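Local coordinates for putative uncharacterized protein (Pseudomonas phage 201phi2-1, PDB 3R4V) that is of unknown function but is a phage tubulin-like protein with guanosine-5'-diphosphate bound in a pocket, at residues A[13-18]-A[28-33]; A[114-119]-A[211-216]; A[151-156]-A[169-174]. All coordinates share one frame; numbering follows the deposited sequence.

From the N terminus, strand 6-10 runs straight into helix 11-18. Contact 1 (13-18 with 28-33) closes first, over a short linker without helix or strand, and packs this helix on strand 28-32. The chain then passes through strand 84-89 to strand 113-119, where contact 2 (114-119 with 211-216) opens. Contact 2 closes only at strand 208-214, about 90 residues later. Contact 3 (151-156 with 169-174) is nested inside that loop and lays helix 161-178 on strand 148-154, the strand that separates the two strands of contact 2. All three reach one mixed sheet, and each has a residue at the bound guanosine-5'-diphosphate.

Contact 1 (A[13-18]-A[28-33]); sequences TGMNVA and VHCFDT. With GDP (guanosine-5'-diphosphate), chain B.
Met15 of helix 11-18 reaches strand 28-32 at Cys30 and Asp32. From CB the chain leaves the helix with CG anti to its own carbonyl carbon (chi1 -64°). CG then passes Asp32, whose OD1 lies 3.8 Å from Met15 CG. The chain bends at chi2, and SD comes to rest 3.6 Å from Cys30 CB. A further bend at chi3 turns CE away from Cys30. Val38 also touches this side chain. One turn further along the helix, Ala18 CB meets Cys30 SG at 3.6 Å. Asp32, near a bound magnesium ion, bonds its own neighbour Thr33 N through OD2.

Helix and strand run roughly antiparallel, as in the beta-alpha-beta unit of strand 6-10, helix 11-18 and strand 28-32. Another side of the helix serves the nucleotide. Thr13 N and Thr13 OG1 both donate to O2A of guanosine-5'-diphosphate, the hydroxyl at 2.7 Å. Asn16 ND2 gives a nearly straight bond of 2.8 Å to guanine O6, while Asn37 binds Asn16 OD1 and so fixes the amide.

No hydrogen bond joins helix and strand here. Sulfur-to-carbon contacts make most of the seam, with one carboxylate oxygen beside Met15 CG. The polar groups of Thr13 and Asn16 are spent on the nucleotide instead.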
loop_
_atom_site.group_PDB
_atom_site.type_symbol
_atom_site.label_atom_id
_atom_site.label_comp_id
_atom_site.label_asym_id
_atom_site.label_seq_id
_atom_site.Cartn_x
_atom_site.Cartn_y
_atom_site.Cartn_z
ATOM N N THR A 13 10.599 -2.178 1.129
ATOM C CA THR A 13 10.033 -0.847 1.268
ATOM C C THR A 13 9.225 -0.751 2.554
ATOM O O THR A 13 9.333 0.233 3.289
ATOM C CB THR A 13 9.168 -0.469 0.068
ATOM O OG1 THR A 13 9.999 -0.332 -1.087
ATOM C CG2 THR A 13 8.466 0.840 0.322
ATOM N N GLY A 14 8.433 -1.784 2.822
ATOM C CA GLY A 14 7.680 -1.873 4.062
ATOM C C GLY A 14 8.585 -1.862 5.285
ATOM O O GLY A 14 8.290 -1.187 6.265
ATOM N N MET A 15 9.684 -2.608 5.223
ATOM C CA MET A 15 10.646 -2.636 6.322
ATOM C C MET A 15 11.218 -1.243 6.547
ATOM O O MET A 15 11.376 -0.795 7.688
ATOM C CB MET A 15 11.782 -3.620 6.023
ATOM C CG MET A 15 11.362 -5.078 5.908
ATOM S SD MET A 15 10.931 -5.846 7.486
ATOM C CE MET A 15 12.474 -5.691 8.369
ATOM N N ASN A 16 11.528 -0.560 5.450
ATOM C CA ASN A 16 12.127 0.760 5.523
ATOM C C ASN A 16 11.149 1.772 6.130
ATOM O O ASN A 16 11.530 2.578 6.970
ATOM C CB ASN A 16 12.616 1.226 4.148
ATOM C CG ASN A 16 13.766 0.382 3.598
ATOM O OD1 ASN A 16 14.380 -0.426 4.310
ATOM N ND2 ASN A 16 14.078 0.591 2.326
ATOM N N VAL A 17 9.882 1.718 5.716
ATOM C CA VAL A 17 8.886 2.618 6.294
ATOM C C VAL A 17 8.672 2.311 7.776
ATOM O O VAL A 17 8.529 3.224 8.590
ATOM C CB VAL A 17 7.545 2.564 5.536
ATOM C CG1 VAL A 17 6.496 3.397 6.254
ATOM C CG2 VAL A 17 7.736 3.077 4.120
ATOM N N ALA A 18 8.661 1.028 8.123
ATOM C CA ALA A 18 8.518 0.618 9.525
ATOM C C ALA A 18 9.539 1.270 10.473
ATOM O O ALA A 18 9.212 1.600 11.621
ATOM C CB ALA A 18 8.573 -0.899 9.643
ATOM N N VAL A 28 3.104 -2.972 15.512
ATOM C CA VAL A 28 3.756 -3.081 14.208
ATOM C C VAL A 28 4.229 -4.517 13.910
ATOM O O VAL A 28 4.911 -5.152 14.723
ATOM C CB VAL A 28 4.940 -2.088 14.116
ATOM C CG1 VAL A 28 5.673 -2.248 12.818
ATOM C CG2 VAL A 28 4.443 -0.645 14.282
ATOM N N HIS A 29 3.849 -5.026 12.743
ATOM C CA HIS A 29 4.209 -6.375 12.318
ATOM C C HIS A 29 4.849 -6.329 10.942
ATOM O O HIS A 29 4.219 -5.881 9.974
ATOM C CB HIS A 29 2.962 -7.257 12.268
ATOM C CG HIS A 29 2.283 -7.406 13.593
ATOM N ND1 HIS A 29 2.355 -8.563 14.337
ATOM C CD2 HIS A 29 1.532 -6.539 14.313
ATOM C CE1 HIS A 29 1.678 -8.403 15.462
ATOM N NE2 HIS A 29 1.168 -7.183 15.473
ATOM N N CYS A 30 6.095 -6.794 10.848
ATOM C CA CYS A 30 6.839 -6.747 9.589
ATOM C C CYS A 30 7.077 -8.137 9.027
ATOM O O CYS A 30 7.334 -9.069 9.775
ATOM C CB CYS A 30 8.194 -6.067 9.794
ATOM S SG CYS A 30 8.082 -4.380 10.388
ATOM N N PHE A 31 7.013 -8.254 7.706
ATOM C CA PHE A 31 7.242 -9.525 7.026
ATOM C C PHE A 31 8.142 -9.339 5.807
ATOM O O PHE A 31 8.014 -8.359 5.072
ATOM C CB PHE A 31 5.902 -10.134 6.587
ATOM C CG PHE A 31 4.938 -10.324 7.716
ATOM C CD1 PHE A 31 4.034 -9.330 8.046
ATOM C CD2 PHE A 31 4.967 -11.479 8.480
ATOM C CE1 PHE A 31 3.157 -9.489 9.107
ATOM C CE2 PHE A 31 4.100 -11.647 9.544
ATOM C CZ PHE A 31 3.190 -10.647 9.860
ATOM N N ASP A 32 9.049 -10.286 5.597
ATOM C CA ASP A 32 9.907 -10.286 4.419
ATOM C C ASP A 32 10.390 -11.704 4.158
ATOM O O ASP A 32 10.133 -12.618 4.947
ATOM C CB ASP A 32 11.106 -9.342 4.604
ATOM C CG ASP A 32 11.574 -8.709 3.291
ATOM O OD1 ASP A 32 12.343 -7.727 3.349
ATOM O OD2 ASP A 32 11.170 -9.176 2.201
ATOM N N THR A 33 11.095 -11.874 3.047
ATOM C CA THR A 33 11.568 -13.183 2.613
ATOM C C THR A 33 13.033 -13.400 2.970
ATOM O O THR A 33 13.553 -14.516 2.870
ATOM C CB THR A 33 11.378 -13.335 1.104
ATOM O OG1 THR A 33 11.944 -12.197 0.443
ATOM C CG2 THR A 33 9.889 -13.419 0.770
HETATM P PB GDP B . 10.760 -6.294 -2.180
HETATM O O1B GDP B . 11.604 -6.498 -0.943
HETATM O O2B GDP B . 9.323 -6.160 -1.752
HETATM O O3B GDP B . 10.955 -7.456 -3.147
HETATM O O3A GDP B . 11.247 -4.983 -2.955
HETATM P PA GDP B . 11.541 -3.541 -2.305
HETATM O O1A GDP B . 12.764 -3.536 -1.402
HETATM O O2A GDP B . 10.324 -3.013 -1.601
HETATM O "O5'" GDP B . 11.862 -2.723 -3.616
HETATM C "C5'" GDP B . 10.932 -2.655 -4.712
HETATM C "C4'" GDP B . 11.130 -1.360 -5.492
HETATM O "O4'" GDP B . 10.668 -0.253 -4.707
HETATM C "C3'" GDP B . 12.588 -1.053 -5.793
HETATM O "O3'" GDP B . 12.955 -1.573 -7.067
HETATM C "C2'" GDP B . 12.625 0.460 -5.799
HETATM O "O2'" GDP B . 12.188 0.963 -7.061
HETATM C "C1'" GDP B . 11.563 0.867 -4.803
HETATM N N9 GDP B . 12.088 1.038 -3.432
HETATM C C8 GDP B . 13.020 0.285 -2.799
HETATM N N7 GDP B . 13.207 0.718 -1.526
HETATM C C5 GDP B . 12.361 1.752 -1.318
HETATM C C6 GDP B . 12.026 2.658 -0.197
HETATM O O6 GDP B . 12.604 2.554 0.902
HETATM N N1 GDP B . 11.083 3.597 -0.407
HETATM C C2 GDP B . 10.444 3.727 -1.592
HETATM N N2 GDP B . 9.493 4.685 -1.750
HETATM N N3 GDP B . 10.700 2.927 -2.653
HETATM C C4 GDP B . 11.625 1.944 -2.572
#

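Contact 2 (A[114-119]-A[211-216]). With GDP (guanosine-5'-diphosphate), chain B.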
loop_
_atom_site.group_PDB
_atom_site.type_symbol
_atom_site.label_atom_id
_atom_site.label_comp_id
_atom_site.label_asym_id
_atom_site.label_seq_id
_atom_site.Cartn_x
_atom_site.Cartn_y
_atom_site.Cartn_z
ATOM N N VAL A 114 -6.872 -0.092 5.430
ATOM C CA VAL A 114 -6.383 0.607 4.244
ATOM C C VAL A 114 -4.931 0.236 4.000
ATOM O O VAL A 114 -4.259 -0.257 4.904
ATOM C CB VAL A 114 -6.505 2.147 4.343
ATOM C CG1 VAL A 114 -7.974 2.552 4.527
ATOM C CG2 VAL A 114 -5.630 2.709 5.476
ATOM N N SER A 115 -4.450 0.453 2.776
ATOM C CA SER A 115 -3.057 0.129 2.455
ATOM C C SER A 115 -2.324 1.358 1.964
ATOM O O SER A 115 -2.926 2.263 1.404
ATOM C CB SER A 115 -3.011 -0.929 1.351
ATOM O OG SER A 115 -3.695 -2.104 1.764
ATOM N N PHE A 116 -1.012 1.372 2.165
ATOM C CA PHE A 116 -0.159 2.398 1.604
ATOM C C PHE A 116 0.813 1.696 0.656
ATOM O O PHE A 116 1.629 0.876 1.099
ATOM C CB PHE A 116 0.603 3.122 2.724
ATOM C CG PHE A 116 -0.265 4.075 3.504
ATOM C CD1 PHE A 116 -0.336 5.410 3.150
ATOM C CD2 PHE A 116 -1.053 3.612 4.540
ATOM C CE1 PHE A 116 -1.168 6.275 3.840
ATOM C CE2 PHE A 116 -1.893 4.480 5.238
ATOM C CZ PHE A 116 -1.940 5.798 4.892
ATOM N N VAL A 117 0.708 1.979 -0.641
ATOM C CA VAL A 117 1.476 1.210 -1.623
ATOM C C VAL A 117 2.312 2.151 -2.475
ATOM O O VAL A 117 1.889 3.273 -2.776
ATOM C CB VAL A 117 0.571 0.325 -2.510
ATOM C CG1 VAL A 117 -0.134 -0.747 -1.654
ATOM C CG2 VAL A 117 -0.426 1.169 -3.296
ATOM N N VAL A 118 3.514 1.706 -2.835
ATOM C CA VAL A 118 4.442 2.563 -3.569
ATOM C C VAL A 118 4.523 2.134 -5.035
ATOM O O VAL A 118 4.706 0.950 -5.340
ATOM C CB VAL A 118 5.850 2.512 -2.936
ATOM C CG1 VAL A 118 6.891 3.159 -3.842
ATOM C CG2 VAL A 118 5.847 3.190 -1.583
ATOM N N GLY A 119 4.400 3.096 -5.939
ATOM C CA GLY A 119 4.597 2.850 -7.359
ATOM C C GLY A 119 6.071 2.995 -7.714
ATOM O O GLY A 119 6.589 4.113 -7.841
ATOM N N LEU A 211 -7.307 6.255 -1.325
ATOM C CA LEU A 211 -7.499 7.030 -0.117
ATOM C C LEU A 211 -6.735 8.327 -0.292
ATOM O O LEU A 211 -5.545 8.317 -0.611
ATOM C CB LEU A 211 -6.919 6.272 1.068
ATOM C CG LEU A 211 -6.830 7.020 2.401
ATOM C CD1 LEU A 211 -8.206 7.541 2.825
ATOM C CD2 LEU A 211 -6.213 6.186 3.486
ATOM N N HIS A 212 -7.417 9.440 -0.068
ATOM C CA HIS A 212 -6.777 10.757 -0.140
ATOM C C HIS A 212 -6.846 11.348 1.243
ATOM O O HIS A 212 -7.910 11.358 1.858
ATOM C CB HIS A 212 -7.525 11.669 -1.112
ATOM C CG HIS A 212 -7.622 11.119 -2.497
ATOM N ND1 HIS A 212 -6.736 11.456 -3.494
ATOM C CD2 HIS A 212 -8.501 10.248 -3.050
ATOM C CE1 HIS A 212 -7.069 10.826 -4.607
ATOM N NE2 HIS A 212 -8.133 10.079 -4.362
ATOM N N ILE A 213 -5.712 11.838 1.737
ATOM C CA ILE A 213 -5.653 12.353 3.101
ATOM C C ILE A 213 -5.284 13.829 3.034
ATOM O O ILE A 213 -4.149 14.177 2.708
ATOM C CB ILE A 213 -4.621 11.573 3.966
ATOM C CG1 ILE A 213 -4.971 10.075 4.018
ATOM C CG2 ILE A 213 -4.558 12.172 5.374
ATOM C CD1 ILE A 213 -3.848 9.203 4.572
ATOM N N GLU A 214 -6.251 14.700 3.321
ATOM C CA GLU A 214 -6.070 16.120 3.064
ATOM C C GLU A 214 -6.274 16.892 4.348
ATOM O O GLU A 214 -7.016 16.452 5.226
ATOM C CB GLU A 214 -7.092 16.606 2.029
ATOM C CG GLU A 214 -7.137 15.763 0.768
ATOM C CD GLU A 214 -5.845 15.798 -0.000
ATOM O OE1 GLU A 214 -5.054 16.751 0.196
ATOM O OE2 GLU A 214 -5.610 14.858 -0.791
ATOM N N THR A 215 -5.625 18.047 4.453
ATOM C CA THR A 215 -5.739 18.850 5.659
ATOM C C THR A 215 -6.470 20.170 5.454
ATOM O O THR A 215 -6.442 21.035 6.331
ATOM C CB THR A 215 -4.361 19.132 6.263
ATOM O OG1 THR A 215 -3.534 19.748 5.269
ATOM C CG2 THR A 215 -3.721 17.846 6.729
ATOM N N THR A 216 -7.125 20.328 4.304
ATOM C CA THR A 216 -7.994 21.487 4.071
ATOM C C THR A 216 -9.312 21.055 3.446
ATOM O O THR A 216 -9.405 19.990 2.830
ATOM C CB THR A 216 -7.388 22.516 3.103
ATOM O OG1 THR A 216 -7.164 21.890 1.833
ATOM C CG2 THR A 216 -6.077 23.090 3.646
HETATM P PB GDP B . 10.760 -6.294 -2.180
HETATM O O1B GDP B . 11.604 -6.498 -0.943
HETATM O O2B GDP B . 9.323 -6.160 -1.752
HETATM O O3B GDP B . 10.955 -7.456 -3.147
HETATM O O3A GDP B . 11.247 -4.983 -2.955
HETATM P PA GDP B . 11.541 -3.541 -2.305
HETATM O O1A GDP B . 12.764 -3.536 -1.402
HETATM O O2A GDP B . 10.324 -3.013 -1.601
HETATM O "O5'" GDP B . 11.862 -2.723 -3.616
HETATM C "C5'" GDP B . 10.932 -2.655 -4.712
HETATM C "C4'" GDP B . 11.130 -1.360 -5.492
HETATM O "O4'" GDP B . 10.668 -0.253 -4.707
HETATM C "C3'" GDP B . 12.588 -1.053 -5.793
HETATM O "O3'" GDP B . 12.955 -1.573 -7.067
HETATM C "C2'" GDP B . 12.625 0.460 -5.799
HETATM O "O2'" GDP B . 12.188 0.963 -7.061
HETATM C "C1'" GDP B . 11.563 0.867 -4.803
HETATM N N9 GDP B . 12.088 1.038 -3.432
HETATM C C8 GDP B . 13.020 0.285 -2.799
HETATM N N7 GDP B . 13.207 0.718 -1.526
HETATM C C5 GDP B . 12.361 1.752 -1.318
HETATM C C6 GDP B . 12.026 2.658 -0.197
HETATM O O6 GDP B . 12.604 2.554 0.902
HETATM N N1 GDP B . 11.083 3.597 -0.407
HETATM C C2 GDP B . 10.444 3.727 -1.592
HETATM N N2 GDP B . 9.493 4.685 -1.750
HETATM N N3 GDP B . 10.700 2.927 -2.653
HETATM C C4 GDP B . 11.625 1.944 -2.572
#
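Phe116 and Ile213 meet at about a right angle. The ring offers its edge: Ile213 CD1 lies near the ring plane, 3.9 Å from Phe116 CZ and 4.0 Å from Phe116 CE1. Ile213 touches with the very end of its chain. Its CG1 is anti to the carbonyl carbon and the next torsion is extended (chi2 167°), which carries CD1 out to the ring.

Val114 and Leu211 also cross at about a right angle, two residues earlier on both strands. Here a single methyl, Leu211 CD2, does the touching for the leucine. It sits 4.0 Å from Val114 CG2 and nearly as close to Val114 CB and CG1. The methyl therefore faces the whole branched end of the valine. Both pairs are apolar, and no hydrogen bond passes between the segments.

The two strands are not neighbours. Strand 148-154 runs between them in the sheet, and its Asn151 touches Phe116. Strand 208-214 pairs parallel with strand 148-154, but its last residues, 211-214, veer away from the other two strands. Helix 161-178 packs against the same side chains: Lys171 and Ile172 touch Phe116, and Lys174 touches Ile213. Farther along strand 113-119, Val118 CG1 comes within 3.7 Å of N2 of guanosine-5'-diphosphate.

The side chains thus meet over strand 148-154, on the side of the sheet that helix 161-178 covers, as in the alpha/beta core of a tubulin-like fold. The contact joins strand 113-119, whose Val118 reaches the nucleotide, to strand 208-214 of the tubulin-like C-terminal region, both in one mixed sheet.

Contact 3 (A[151-156]-A[169-174]). With GDP (guanosine-5'-diphosphate), chain B.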
loop_
_atom_site.group_PDB
_atom_site.type_symbol
_atom_site.label_atom_id
_atom_site.label_comp_id
_atom_site.label_asym_id
_atom_site.label_seq_id
_atom_site.Cartn_x
_atom_site.Cartn_y
_atom_site.Cartn_z
ATOM N N ASN A 151 -3.706 4.182 -0.471
ATOM C CA ASN A 151 -3.070 5.458 -0.708
ATOM C C ASN A 151 -1.877 5.133 -1.587
ATOM O O ASN A 151 -0.961 4.411 -1.164
ATOM C CB ASN A 151 -2.610 6.057 0.615
ATOM C CG ASN A 151 -1.992 7.430 0.446
ATOM O OD1 ASN A 151 -0.768 7.582 0.446
ATOM N ND2 ASN A 151 -2.835 8.442 0.298
ATOM N N TYR A 152 -1.919 5.630 -2.815
ATOM C CA TYR A 152 -0.922 5.299 -3.824
ATOM C C TYR A 152 0.138 6.390 -3.871
ATOM O O TYR A 152 -0.189 7.566 -3.978
ATOM C CB TYR A 152 -1.580 5.169 -5.199
ATOM C CG TYR A 152 -0.572 5.025 -6.325
ATOM C CD1 TYR A 152 0.069 3.806 -6.556
ATOM C CD2 TYR A 152 -0.246 6.110 -7.135
ATOM C CE1 TYR A 152 0.997 3.674 -7.590
ATOM C CE2 TYR A 152 0.678 5.986 -8.171
ATOM C CZ TYR A 152 1.304 4.766 -8.382
ATOM O OH TYR A 152 2.221 4.640 -9.404
ATOM N N VAL A 153 1.407 6.005 -3.756
ATOM C CA VAL A 153 2.490 6.974 -3.730
ATOM C C VAL A 153 3.520 6.571 -4.779
ATOM O O VAL A 153 4.222 5.561 -4.614
ATOM C CB VAL A 153 3.164 7.013 -2.347
ATOM C CG1 VAL A 153 4.304 8.008 -2.343
ATOM C CG2 VAL A 153 2.143 7.375 -1.270
ATOM N N PRO A 154 3.588 7.330 -5.879
ATOM C CA PRO A 154 4.545 7.022 -6.940
ATOM C C PRO A 154 5.922 7.545 -6.575
ATOM O O PRO A 154 6.014 8.653 -6.052
ATOM C CB PRO A 154 4.015 7.825 -8.127
ATOM C CG PRO A 154 3.304 8.991 -7.505
ATOM C CD PRO A 154 2.710 8.463 -6.226
ATOM N N ASN A 155 6.964 6.765 -6.847
ATOM C CA ASN A 155 8.330 7.239 -6.719
ATOM C C ASN A 155 8.651 8.175 -7.877
ATOM O O ASN A 155 9.175 7.754 -8.910
ATOM C CB ASN A 155 9.319 6.070 -6.710
ATOM C CG ASN A 155 9.288 5.276 -5.419
ATOM O OD1 ASN A 155 8.781 5.736 -4.405
ATOM N ND2 ASN A 155 9.860 4.071 -5.453
ATOM N N THR A 156 8.327 9.448 -7.703
ATOM C CA THR A 156 8.507 10.436 -8.752
ATOM C C THR A 156 9.995 10.690 -8.983
ATOM O O THR A 156 10.774 10.775 -8.032
ATOM C CB THR A 156 7.779 11.755 -8.408
ATOM O OG1 THR A 156 8.183 12.198 -7.108
ATOM C CG2 THR A 156 6.277 11.546 -8.404
ATOM N N ALA A 169 5.067 7.605 6.247
ATOM C CA ALA A 169 4.951 7.443 7.690
ATOM C C ALA A 169 4.046 8.519 8.299
ATOM O O ALA A 169 3.274 8.238 9.216
ATOM C CB ALA A 169 6.321 7.461 8.359
ATOM N N GLU A 170 4.137 9.741 7.794
ATOM C CA GLU A 170 3.314 10.826 8.344
ATOM C C GLU A 170 1.836 10.622 8.022
ATOM O O GLU A 170 0.965 10.984 8.818
ATOM C CB GLU A 170 3.798 12.194 7.872
ATOM C CG GLU A 170 5.060 12.676 8.582
ATOM C CD GLU A 170 4.838 12.935 10.066
ATOM O OE1 GLU A 170 3.729 13.373 10.438
ATOM O OE2 GLU A 170 5.772 12.696 10.859
ATOM N N LYS A 171 1.551 10.043 6.858
ATOM C CA LYS A 171 0.171 9.708 6.514
ATOM C C LYS A 171 -0.348 8.556 7.363
ATOM O O LYS A 171 -1.500 8.571 7.798
ATOM C CB LYS A 171 0.042 9.349 5.035
ATOM C CG LYS A 171 0.213 10.513 4.075
ATOM C CD LYS A 171 0.306 9.956 2.657
ATOM C CE LYS A 171 0.266 11.022 1.586
ATOM N NZ LYS A 171 0.331 10.358 0.241
ATOM N N ILE A 172 0.502 7.556 7.599
ATOM C CA ILE A 172 0.116 6.434 8.439
ATOM C C ILE A 172 -0.260 6.911 9.839
ATOM O O ILE A 172 -1.241 6.454 10.414
ATOM C CB ILE A 172 1.224 5.375 8.510
ATOM C CG1 ILE A 172 1.349 4.699 7.141
ATOM C CG2 ILE A 172 0.889 4.338 9.571
ATOM C CD1 ILE A 172 2.416 3.634 7.070
ATOM N N ARG A 173 0.529 7.826 10.388
ATOM C CA ARG A 173 0.203 8.423 11.679
ATOM C C ARG A 173 -1.164 9.113 11.702
ATOM O O ARG A 173 -1.851 9.092 12.725
ATOM C CB ARG A 173 1.283 9.416 12.091
ATOM C CG ARG A 173 2.638 8.768 12.278
ATOM C CD ARG A 173 3.555 9.674 13.059
ATOM N NE ARG A 173 4.871 9.072 13.242
ATOM C CZ ARG A 173 5.192 8.229 14.220
ATOM N NH1 ARG A 173 4.289 7.855 15.122
ATOM N NH2 ARG A 173 6.425 7.745 14.288
ATOM N N LYS A 174 -1.546 9.750 10.600
ATOM C CA LYS A 174 -2.865 10.378 10.555
ATOM C C LYS A 174 -3.950 9.303 10.603
ATOM O O LYS A 174 -4.984 9.496 11.230
ATOM C CB LYS A 174 -3.036 11.285 9.326
ATOM C CG LYS A 174 -2.195 12.563 9.348
ATOM C CD LYS A 174 -2.401 13.363 8.071
ATOM C CE LYS A 174 -1.857 14.788 8.182
ATOM N NZ LYS A 174 -0.415 14.853 8.517
HETATM P PB GDP B . 10.760 -6.294 -2.180
HETATM O O1B GDP B . 11.604 -6.498 -0.943
HETATM O O2B GDP B . 9.323 -6.160 -1.752
HETATM O O3B GDP B . 10.955 -7.456 -3.147
HETATM O O3A GDP B . 11.247 -4.983 -2.955
HETATM P PA GDP B . 11.541 -3.541 -2.305
HETATM O O1A GDP B . 12.764 -3.536 -1.402
HETATM O O2A GDP B . 10.324 -3.013 -1.601
HETATM O "O5'" GDP B . 11.862 -2.723 -3.616
HETATM C "C5'" GDP B . 10.932 -2.655 -4.712
HETATM C "C4'" GDP B . 11.130 -1.360 -5.492
HETATM O "O4'" GDP B . 10.668 -0.253 -4.707
HETATM C "C3'" GDP B . 12.588 -1.053 -5.793
HETATM O "O3'" GDP B . 12.955 -1.573 -7.067
HETATM C "C2'" GDP B . 12.625 0.460 -5.799
HETATM O "O2'" GDP B . 12.188 0.963 -7.061
HETATM C "C1'" GDP B . 11.563 0.867 -4.803
HETATM N N9 GDP B . 12.088 1.038 -3.432
HETATM C C8 GDP B . 13.020 0.285 -2.799
HETATM N N7 GDP B . 13.207 0.718 -1.526
HETATM C C5 GDP B . 12.361 1.752 -1.318
HETATM C C6 GDP B . 12.026 2.658 -0.197
HETATM O O6 GDP B . 12.604 2.554 0.902
HETATM N N1 GDP B . 11.083 3.597 -0.407
HETATM C C2 GDP B . 10.444 3.727 -1.592
HETATM N N2 GDP B . 9.493 4.685 -1.750
HETATM N N3 GDP B . 10.700 2.927 -2.653
HETATM C C4 GDP B . 11.625 1.944 -2.572
#
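Lys171 of helix 161-178 lies over Asn151 of strand 148-154, in the alpha/beta layering of the tubulin-like nucleotide-binding fold. The close part is polar. Lys171 NZ donates to Asn151 OD1 at 3.0 Å, in the plane of the amide carbonyl and on a lone pair, with a C=O...N angle of 119°. Beyond CG the lysine is fully extended, and its aliphatic part crosses the asparagine at about a right angle, with Lys171 CD 3.4 Å from Asn151 OD1. Asn151 itself is buried. Its amide is held at both ends, since ND2 donates to the backbone O of Leu211. The ammonium also forms a salt bridge to Glu167 one turn back, which probably offsets its charge near the sheet.

The other part is looser. Lys171 is partly exposed, and Val153 CG2 faces Lys171 NZ tip to tip at 3.8 Å, a van der Waals contact of methyl with the ammonium end. Val153 also touches Ile164 and Glu167 of the same helix.

Past the strand, Asn155 sits at the centre of an inverse gamma turn and binds N2 and N3 of the guanine through both amide atoms. Its OD1 accepts from N2 of guanosine-5'-diphosphate at 2.9 Å, and Asn155 ND2 donates to guanine N3 at 3.1 Å.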